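Kinetochore protein Mis16 (Schizosaccharomyces japonicus, PDB 4XYH) recognises histone H4 and, independently, the CENP-A-specific chaperone Scm3, probably as a WD-repeat scaffold in depositing CENP-A at centromeres. Local coordinates at residues 148-153 / 200-205; 205-210 / 251-256; 258-263 / 285-290. All blocks are in the same frame, centred on the assembly; numbering follows the deposited sequence.

Contact 1: residues 148-153 / 200-205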
loop_
_atom_site.group_PDB
_atom_site.type_symbol
_atom_site.label_atom_id
_atom_site.label_comp_id
_atom_site.label_asym_id
_atom_site.label_seq_id
_atom_site.Cartn_x
_atom_site.Cartn_y
_atom_site.Cartn_z
ATOM N N ALA A 148 3.568 -4.941 12.181
ATOM C CA ALA A 148 3.252 -6.269 11.660
ATOM C C ALA A 148 3.843 -6.402 10.264
ATOM O O ALA A 148 3.872 -5.429 9.517
ATOM C CB ALA A 148 1.751 -6.506 11.632
ATOM N N THR A 149 4.325 -7.591 9.910
ATOM C CA THR A 149 4.797 -7.835 8.541
ATOM C C THR A 149 4.317 -9.176 8.045
ATOM O O THR A 149 3.878 -9.998 8.835
ATOM C CB THR A 149 6.351 -7.836 8.400
ATOM O OG1 THR A 149 6.883 -9.078 8.880
ATOM C CG2 THR A 149 7.003 -6.675 9.131
ATOM N N LEU A 150 4.416 -9.393 6.731
ATOM C CA LEU A 150 4.232 -10.713 6.119
ATOM C C LEU A 150 5.551 -11.181 5.515
ATOM O O LEU A 150 6.150 -10.472 4.693
ATOM C CB LEU A 150 3.173 -10.668 5.027
ATOM C CG LEU A 150 1.713 -10.857 5.412
ATOM C CD1 LEU A 150 0.810 -10.583 4.182
ATOM C CD2 LEU A 150 1.482 -12.259 5.992
ATOM N N GLY A 151 5.999 -12.371 5.894
ATOM C CA GLY A 151 7.307 -12.821 5.475
ATOM C C GLY A 151 7.364 -14.245 4.960
ATOM O O GLY A 151 6.454 -14.690 4.258
ATOM N N LEU A 152 8.445 -14.941 5.321
ATOM C CA LEU A 152 8.730 -16.297 4.858
ATOM C C LEU A 152 7.523 -17.219 4.934
ATOM O O LEU A 152 6.878 -17.335 5.985
ATOM C CB LEU A 152 9.880 -16.889 5.664
ATOM C CG LEU A 152 10.349 -18.288 5.267
ATOM C CD1 LEU A 152 11.018 -18.250 3.893
ATOM C CD2 LEU A 152 11.304 -18.827 6.315
ATOM N N ASN A 153 7.211 -17.828 3.792
ATOM C CA ASN A 153 6.128 -18.805 3.640
ATOM C C ASN A 153 4.737 -18.333 4.073
ATOM O O ASN A 153 3.825 -19.156 4.223
ATOM C CB ASN A 153 6.475 -20.099 4.400
ATOM C CG ASN A 153 7.769 -20.752 3.906
ATOM O OD1 ASN A 153 8.527 -21.311 4.702
ATOM N ND2 ASN A 153 8.026 -20.682 2.590
ATOM N N THR A 200 -4.697 -10.886 7.700
ATOM C CA THR A 200 -3.796 -11.199 6.601
ATOM C C THR A 200 -4.484 -12.077 5.542
ATOM O O THR A 200 -5.397 -12.845 5.857
ATOM C CB THR A 200 -2.539 -11.924 7.098
ATOM O OG1 THR A 200 -2.924 -13.125 7.783
ATOM C CG2 THR A 200 -1.752 -11.037 8.042
ATOM N N GLY A 201 -4.038 -11.945 4.293
ATOM C CA GLY A 201 -4.514 -12.755 3.194
ATOM C C GLY A 201 -3.331 -13.045 2.282
ATOM O O GLY A 201 -2.502 -12.166 2.033
ATOM N N THR A 202 -3.228 -14.279 1.798
ATOM C CA THR A 202 -2.082 -14.662 0.983
ATOM C C THR A 202 -2.479 -15.478 -0.241
ATOM O O THR A 202 -3.658 -15.622 -0.562
ATOM C CB THR A 202 -1.064 -15.506 1.773
ATOM O OG1 THR A 202 -1.557 -16.849 1.906
ATOM C CG2 THR A 202 -0.776 -14.902 3.160
ATOM N N GLU A 203 -1.464 -16.052 -0.877
ATOM C CA GLU A 203 -1.640 -16.940 -2.014
ATOM C C GLU A 203 -2.332 -18.262 -1.654
ATOM O O GLU A 203 -2.833 -18.945 -2.537
ATOM C CB GLU A 203 -0.270 -17.183 -2.688
ATOM C CG GLU A 203 0.261 -15.885 -3.340
ATOM C CD GLU A 203 1.757 -15.867 -3.669
ATOM O OE1 GLU A 203 2.380 -16.948 -3.788
ATOM O OE2 GLU A 203 2.308 -14.745 -3.822
ATOM N N ASP A 204 -2.419 -18.615 -0.373
ATOM C CA ASP A 204 -3.120 -19.855 -0.031
ATOM C C ASP A 204 -4.636 -19.643 -0.046
ATOM O O ASP A 204 -5.387 -20.575 0.214
ATOM C CB ASP A 204 -2.649 -20.427 1.326
ATOM C CG ASP A 204 -2.932 -19.509 2.519
ATOM O OD1 ASP A 204 -3.990 -18.845 2.577
ATOM O OD2 ASP A 204 -2.082 -19.475 3.435
ATOM N N THR A 205 -5.059 -18.417 -0.390
ATOM C CA THR A 205 -6.467 -18.011 -0.595
ATOM C C THR A 205 -7.267 -17.850 0.710
ATOM O O THR A 205 -8.451 -17.509 0.677
ATOM C CB THR A 205 -7.271 -18.996 -1.527
ATOM O OG1 THR A 205 -7.787 -20.094 -0.763
ATOM C CG2 THR A 205 -6.421 -19.519 -2.704
#
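With CG turned beside the backbone N and opposite the carbonyl carbon (chi1 -87°), and an extended second torsion, L150 directs its two methyls at the strand of T200. The first torsion of T200 (58°) splits that threonine's duties: CG2 meets the leucine, while OG1 lies between N and C and is bound to H181 and W210. The evidence for apolar packing is L150 CD2 at 4.0 Å from T200 CG2. The flanking approaches are looser, with L150 CD1 4.3 Å from G201 O and L150 CD2 4.5 Å from T202 CG2. No hydrogen bond joins the two segments.

Beyond G201 the chain folds into a type I turn, T202 to T205. T202 OG1 accepts from D204 N at 3.0 Å, nearly straight at 169°, which makes an ST turn. D204 OD2 in turn takes hydrogen bonds from T182 N and H181 ND1. The chain D204-H181-T200-W210 matches the Asp-His-Ser/Thr-Trp tetrad of WD repeats, so L150 packs against the methyl of a tetrad threonine. Strand 146-150, between 136-140 and 156-160, thereby meets strand 197-201 of the next propeller blade, flanked there by 187-190 and 207-211.

Contact 2: residues 205-210 / 251-256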
loop_
_atom_site.group_PDB
_atom_site.type_symbol
_atom_site.label_atom_id
_atom_site.label_comp_id
_atom_site.label_asym_id
_atom_site.label_seq_id
_atom_site.Cartn_x
_atom_site.Cartn_y
_atom_site.Cartn_z
ATOM N N THR A 205 -5.059 -18.417 -0.390
ATOM C CA THR A 205 -6.467 -18.011 -0.595
ATOM C C THR A 205 -7.267 -17.850 0.710
ATOM O O THR A 205 -8.451 -17.509 0.677
ATOM C CB THR A 205 -7.271 -18.996 -1.527
ATOM O OG1 THR A 205 -7.787 -20.094 -0.763
ATOM C CG2 THR A 205 -6.421 -19.519 -2.704
ATOM N N SER A 206 -6.638 -18.077 1.859
ATOM C CA SER A 206 -7.341 -17.874 3.126
ATOM C C SER A 206 -7.151 -16.450 3.655
ATOM O O SER A 206 -6.314 -15.701 3.157
ATOM C CB SER A 206 -6.872 -18.882 4.184
ATOM O OG SER A 206 -5.556 -18.578 4.620
ATOM N N ILE A 207 -7.944 -16.102 4.663
ATOM C CA ILE A 207 -7.838 -14.844 5.372
ATOM C C ILE A 207 -7.772 -15.168 6.851
ATOM O O ILE A 207 -8.657 -15.855 7.373
ATOM C CB ILE A 207 -9.045 -13.903 5.124
ATOM C CG1 ILE A 207 -9.068 -13.377 3.691
ATOM C CG2 ILE A 207 -9.007 -12.746 6.092
ATOM C CD1 ILE A 207 -10.404 -12.704 3.319
ATOM N N CYS A 208 -6.741 -14.690 7.537
ATOM C CA CYS A 208 -6.678 -14.931 8.964
ATOM C C CYS A 208 -6.917 -13.650 9.727
ATOM O O CYS A 208 -6.470 -12.591 9.315
ATOM C CB CYS A 208 -5.336 -15.533 9.360
ATOM S SG CYS A 208 -5.037 -17.149 8.671
ATOM N N VAL A 209 -7.634 -13.750 10.841
ATOM C CA VAL A 209 -7.789 -12.619 11.744
ATOM C C VAL A 209 -7.034 -12.961 13.024
ATOM O O VAL A 209 -7.163 -14.065 13.557
ATOM C CB VAL A 209 -9.265 -12.298 12.043
ATOM C CG1 VAL A 209 -9.372 -11.204 13.121
ATOM C CG2 VAL A 209 -9.990 -11.876 10.753
ATOM N N TRP A 210 -6.226 -12.012 13.483
ATOM C CA TRP A 210 -5.304 -12.226 14.575
ATOM C C TRP A 210 -5.590 -11.245 15.708
ATOM O O TRP A 210 -6.133 -10.167 15.493
ATOM C CB TRP A 210 -3.852 -12.055 14.103
ATOM C CG TRP A 210 -3.465 -12.817 12.834
ATOM C CD1 TRP A 210 -3.588 -12.382 11.543
ATOM C CD2 TRP A 210 -2.849 -14.117 12.761
ATOM N NE1 TRP A 210 -3.095 -13.328 10.673
ATOM C CE2 TRP A 210 -2.640 -14.402 11.395
ATOM C CE3 TRP A 210 -2.473 -15.069 13.721
ATOM C CZ2 TRP A 210 -2.078 -15.598 10.961
ATOM C CZ3 TRP A 210 -1.904 -16.253 13.295
ATOM C CH2 TRP A 210 -1.709 -16.511 11.918
ATOM N N LEU A 251 -14.458 -5.904 7.421
ATOM C CA LEU A 251 -13.226 -6.187 6.702
ATOM C C LEU A 251 -13.545 -6.405 5.231
ATOM O O LEU A 251 -14.463 -7.163 4.910
ATOM C CB LEU A 251 -12.543 -7.426 7.285
ATOM C CG LEU A 251 -11.320 -7.942 6.529
ATOM C CD1 LEU A 251 -10.152 -6.999 6.757
ATOM C CD2 LEU A 251 -10.988 -9.345 6.993
ATOM N N THR A 252 -12.808 -5.745 4.340
ATOM C CA THR A 252 -12.982 -5.991 2.914
ATOM C C THR A 252 -11.767 -6.700 2.300
ATOM O O THR A 252 -10.635 -6.497 2.741
ATOM C CB THR A 252 -13.244 -4.698 2.132
ATOM O OG1 THR A 252 -13.493 -5.037 0.765
ATOM C CG2 THR A 252 -12.051 -3.748 2.202
ATOM N N SER A 253 -12.000 -7.525 1.284
ATOM C CA SER A 253 -10.896 -8.219 0.603
ATOM C C SER A 253 -11.145 -8.294 -0.892
ATOM O O SER A 253 -12.285 -8.250 -1.326
ATOM C CB SER A 253 -10.707 -9.634 1.160
ATOM O OG SER A 253 -11.852 -10.443 0.886
ATOM N N VAL A 254 -10.066 -8.389 -1.667
ATOM C CA VAL A 254 -10.129 -8.564 -3.101
ATOM C C VAL A 254 -9.110 -9.632 -3.498
ATOM O O VAL A 254 -8.133 -9.881 -2.766
ATOM C CB VAL A 254 -9.851 -7.246 -3.867
ATOM C CG1 VAL A 254 -10.900 -6.200 -3.529
ATOM C CG2 VAL A 254 -8.464 -6.715 -3.557
ATOM N N SER A 255 -9.335 -10.252 -4.658
ATOM C CA SER A 255 -8.647 -11.490 -5.029
ATOM C C SER A 255 -8.431 -11.622 -6.543
ATOM O O SER A 255 -9.131 -10.993 -7.338
ATOM C CB SER A 255 -9.459 -12.695 -4.508
ATOM O OG SER A 255 -9.054 -13.933 -5.068
ATOM N N ASP A 256 -7.476 -12.463 -6.930
ATOM C CA ASP A 256 -7.336 -12.897 -8.318
ATOM C C ASP A 256 -8.630 -13.554 -8.854
ATOM O O ASP A 256 -8.834 -13.644 -10.070
ATOM C CB ASP A 256 -6.161 -13.875 -8.460
ATOM C CG ASP A 256 -4.849 -13.187 -8.884
ATOM O OD1 ASP A 256 -4.720 -11.954 -8.723
ATOM O OD2 ASP A 256 -3.930 -13.888 -9.371
#
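I207 lays its two branches over two residues of a strand in the next blade: CG2 over L251 and CD1 over S253. The apolar half is measured by I207 CG2 to L251 CD2 at 4.0 Å, where the two side chains run past each other in opposite senses. The other half is closer, since I207 CD1 lies 3.6 Å from S253 OG and 3.8 Å from S253 CB. A chi1 of -69° sets CG1 beside the backbone N and CG2 opposite it, facing L251; the extended second torsion (167°) then carries CD1 to the serine.

The hydroxyl of S253 is satisfied by others: OG is hydrogen-bonded to H234 and H263, consistent with the His-Ser/Thr part of a WD tetrad in which H263 takes the place usually held by tryptophan. I207 also touches H263, so the isoleucine packs beside this buried polar pair. The backbones stay well apart, with I207 CA and S253 CA 8.7 Å from each other, and no hydrogen bond crosses; the join is one of side chains between two sheets.

One sheet brings strand 207-211, held between 197-201 and 229-231; the other brings strand 250-255, held between 238-243 and 259-264. L251 reaches further, to A199 on strand 197-201, whereas T252 and V254 touch strand 284-289 of the following blade.

Contact 3: residues 258-263 / 285-290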
loop_
_atom_site.group_PDB
_atom_site.type_symbol
_atom_site.label_atom_id
_atom_site.label_comp_id
_atom_site.label_asym_id
_atom_site.label_seq_id
_atom_site.Cartn_x
_atom_site.Cartn_y
_atom_site.Cartn_z
ATOM N N CYS A 258 -11.397 -12.373 -8.929
ATOM C CA CYS A 258 -12.214 -11.250 -9.438
ATOM C C CYS A 258 -13.267 -10.700 -8.486
ATOM O O CYS A 258 -13.998 -9.793 -8.869
ATOM C CB CYS A 258 -12.917 -11.636 -10.753
ATOM S SG CYS A 258 -11.760 -12.137 -12.009
ATOM N N THR A 259 -13.361 -11.222 -7.262
ATOM C CA THR A 259 -14.415 -10.738 -6.361
ATOM C C THR A 259 -13.969 -9.669 -5.361
ATOM O O THR A 259 -12.783 -9.549 -5.015
ATOM C CB THR A 259 -15.053 -11.884 -5.556
ATOM O OG1 THR A 259 -14.093 -12.451 -4.650
ATOM C CG2 THR A 259 -15.588 -12.961 -6.497
ATOM N N LEU A 260 -14.957 -8.894 -4.919
ATOM C CA LEU A 260 -14.820 -7.918 -3.858
ATOM C C LEU A 260 -15.728 -8.401 -2.761
ATOM O O LEU A 260 -16.916 -8.604 -3.004
ATOM C CB LEU A 260 -15.242 -6.527 -4.331
ATOM C CG LEU A 260 -15.512 -5.475 -3.253
ATOM C CD1 LEU A 260 -14.201 -5.062 -2.559
ATOM C CD2 LEU A 260 -16.221 -4.245 -3.853
ATOM N N GLN A 261 -15.204 -8.622 -1.563
ATOM C CA GLN A 261 -16.053 -9.189 -0.516
ATOM C C GLN A 261 -16.001 -8.362 0.758
ATOM O O GLN A 261 -15.014 -7.686 1.043
ATOM C CB GLN A 261 -15.678 -10.653 -0.232
ATOM C CG GLN A 261 -15.623 -11.547 -1.484
ATOM C CD GLN A 261 -15.583 -13.026 -1.154
ATOM O OE1 GLN A 261 -16.051 -13.442 -0.105
ATOM N NE2 GLN A 261 -15.022 -13.825 -2.053
ATOM N N ILE A 262 -17.100 -8.399 1.504
ATOM C CA ILE A 262 -17.185 -7.717 2.787
ATOM C C ILE A 262 -17.393 -8.780 3.832
ATOM O O ILE A 262 -18.272 -9.630 3.689
ATOM C CB ILE A 262 -18.340 -6.696 2.838
ATOM C CG1 ILE A 262 -18.180 -5.657 1.726
ATOM C CG2 ILE A 262 -18.393 -6.037 4.207
ATOM C CD1 ILE A 262 -16.960 -4.761 1.909
ATOM N N HIS A 263 -16.569 -8.759 4.867
ATOM C CA HIS A 263 -16.673 -9.764 5.900
ATOM C C HIS A 263 -17.035 -9.104 7.204
ATOM O O HIS A 263 -16.555 -8.000 7.494
ATOM C CB HIS A 263 -15.359 -10.535 6.045
ATOM C CG HIS A 263 -14.758 -10.938 4.738
ATOM N ND1 HIS A 263 -15.095 -12.108 4.095
ATOM C CD2 HIS A 263 -13.864 -10.312 3.935
ATOM C CE1 HIS A 263 -14.430 -12.191 2.958
ATOM N NE2 HIS A 263 -13.672 -11.117 2.842
ATOM N N ASN A 285 -6.434 -6.269 -7.678
ATOM C CA ASN A 285 -5.148 -6.176 -6.980
ATOM C C ASN A 285 -5.136 -5.354 -5.705
ATOM O O ASN A 285 -4.321 -5.608 -4.825
ATOM C CB ASN A 285 -4.080 -5.613 -7.923
ATOM C CG ASN A 285 -3.799 -6.537 -9.086
ATOM O OD1 ASN A 285 -3.821 -7.757 -8.930
ATOM N ND2 ASN A 285 -3.562 -5.968 -10.260
ATOM N N GLY A 286 -6.008 -4.356 -5.608
ATOM C CA GLY A 286 -6.021 -3.505 -4.430
ATOM C C GLY A 286 -7.411 -3.016 -4.090
ATOM O O GLY A 286 -8.312 -2.991 -4.946
ATOM N N VAL A 287 -7.584 -2.617 -2.833
ATOM C CA VAL A 287 -8.858 -2.112 -2.349
ATOM C C VAL A 287 -8.582 -1.070 -1.272
ATOM O O VAL A 287 -7.624 -1.192 -0.507
ATOM C CB VAL A 287 -9.740 -3.258 -1.794
ATOM C CG1 VAL A 287 -8.997 -3.999 -0.687
ATOM C CG2 VAL A 287 -11.114 -2.740 -1.304
ATOM N N ALA A 288 -9.416 -0.043 -1.211
ATOM C CA ALA A 288 -9.189 1.040 -0.264
ATOM C C ALA A 288 -10.489 1.770 0.070
ATOM O O ALA A 288 -11.231 2.202 -0.823
ATOM C CB ALA A 288 -8.155 2.013 -0.807
ATOM N N PHE A 289 -10.755 1.881 1.368
ATOM C CA PHE A 289 -11.853 2.680 1.884
ATOM C C PHE A 289 -11.476 4.153 1.942
ATOM O O PHE A 289 -10.359 4.501 2.334
ATOM C CB PHE A 289 -12.237 2.220 3.284
ATOM C CG PHE A 289 -13.030 0.955 3.322
ATOM C CD1 PHE A 289 -14.241 0.858 2.654
ATOM C CD2 PHE A 289 -12.592 -0.128 4.074
ATOM C CE1 PHE A 289 -14.986 -0.301 2.720
ATOM C CE2 PHE A 289 -13.336 -1.284 4.145
ATOM C CZ PHE A 289 -14.535 -1.371 3.463
ATOM N N ASN A 290 -12.417 5.013 1.571
ATOM C CA ASN A 290 -12.245 6.456 1.687
ATOM C C ASN A 290 -12.373 6.845 3.150
ATOM O O ASN A 290 -13.325 6.452 3.800
ATOM C CB ASN A 290 -13.292 7.181 0.834
ATOM C CG ASN A 290 -13.138 8.702 0.854
ATOM O OD1 ASN A 290 -13.460 9.359 1.846
ATOM N ND2 ASN A 290 -12.686 9.267 -0.268
#
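L260 and V287 form the closer of the two side-chain meetings here, with L260 CD1 4.1 Å from V287 CG2 and the two side chains crossing almost perpendicularly. The CB of L260 does not point at the opposite strand; it is the end of the side chain that comes near: with CG opposite the backbone N (chi1 164°), the branch ending in CD1 swings to the valine. V287 is turned so that CG2 takes the matching place, opposite its own N. The second meeting is wider: I262 CD1 comes to the rim of the F289 ring, near the ring plane, 4.4 Å from CZ. It is therefore an edge approach and not a methyl laid on a ring face. T252 fills in beside both, touching L260, I262, V287 and F289.

Strand 259-264 is the third of its propeller blade and strand 284-289 the first of the next, so this is blade-to-blade packing in a WD-repeat propeller. The touching parts of the strands differ in direction by 43°, and L260 CA and V287 CA are 8.5 Å apart. No hydrogen bond spans the gap. The second strand starts irregularly: N285 and G286 both face A300, a classic beta bulge. Just after it, V287 N is hydrogen-bonded to the carboxylate of D240.

The loose side lies at the start of 258-263, where C258 and T259 are partly exposed and leave the opposite strand untouched. Next to it the buried Q261 turns to polar partners. Q261 NE2 donates to T259 OG1 at 3.1 Å, nearly straight at 172°, with the acceptor essentially in the amide plane. The same nitrogen also bonds R233 O, and these two acceptors fix the rotation of the amide; T259 OG1 has a further partner in D257 OD1.

The three contacts follow in series along the chain. Contacts 1 and 2 are centred 10 Å apart and share T205. They meet in one sheet, where strands 197-201 and 207-211 are neighbours and T200 O lies 2.8 Å from C208 N, a probable hydrogen bond. Contacts 2 and 3, centred 9 Å apart, meet likewise in the next sheet through strands 250-255 and 259-264, with L251 O 2.6 Å from H263 N. Contacts 1 and 3 do not touch: their centres are about 17 Å apart and their nearest atoms about 8 Å. They join three successive pairs of blades in a seven-sheet propeller, whose ring strand 41-48 closes by completing the sheet of 385-412.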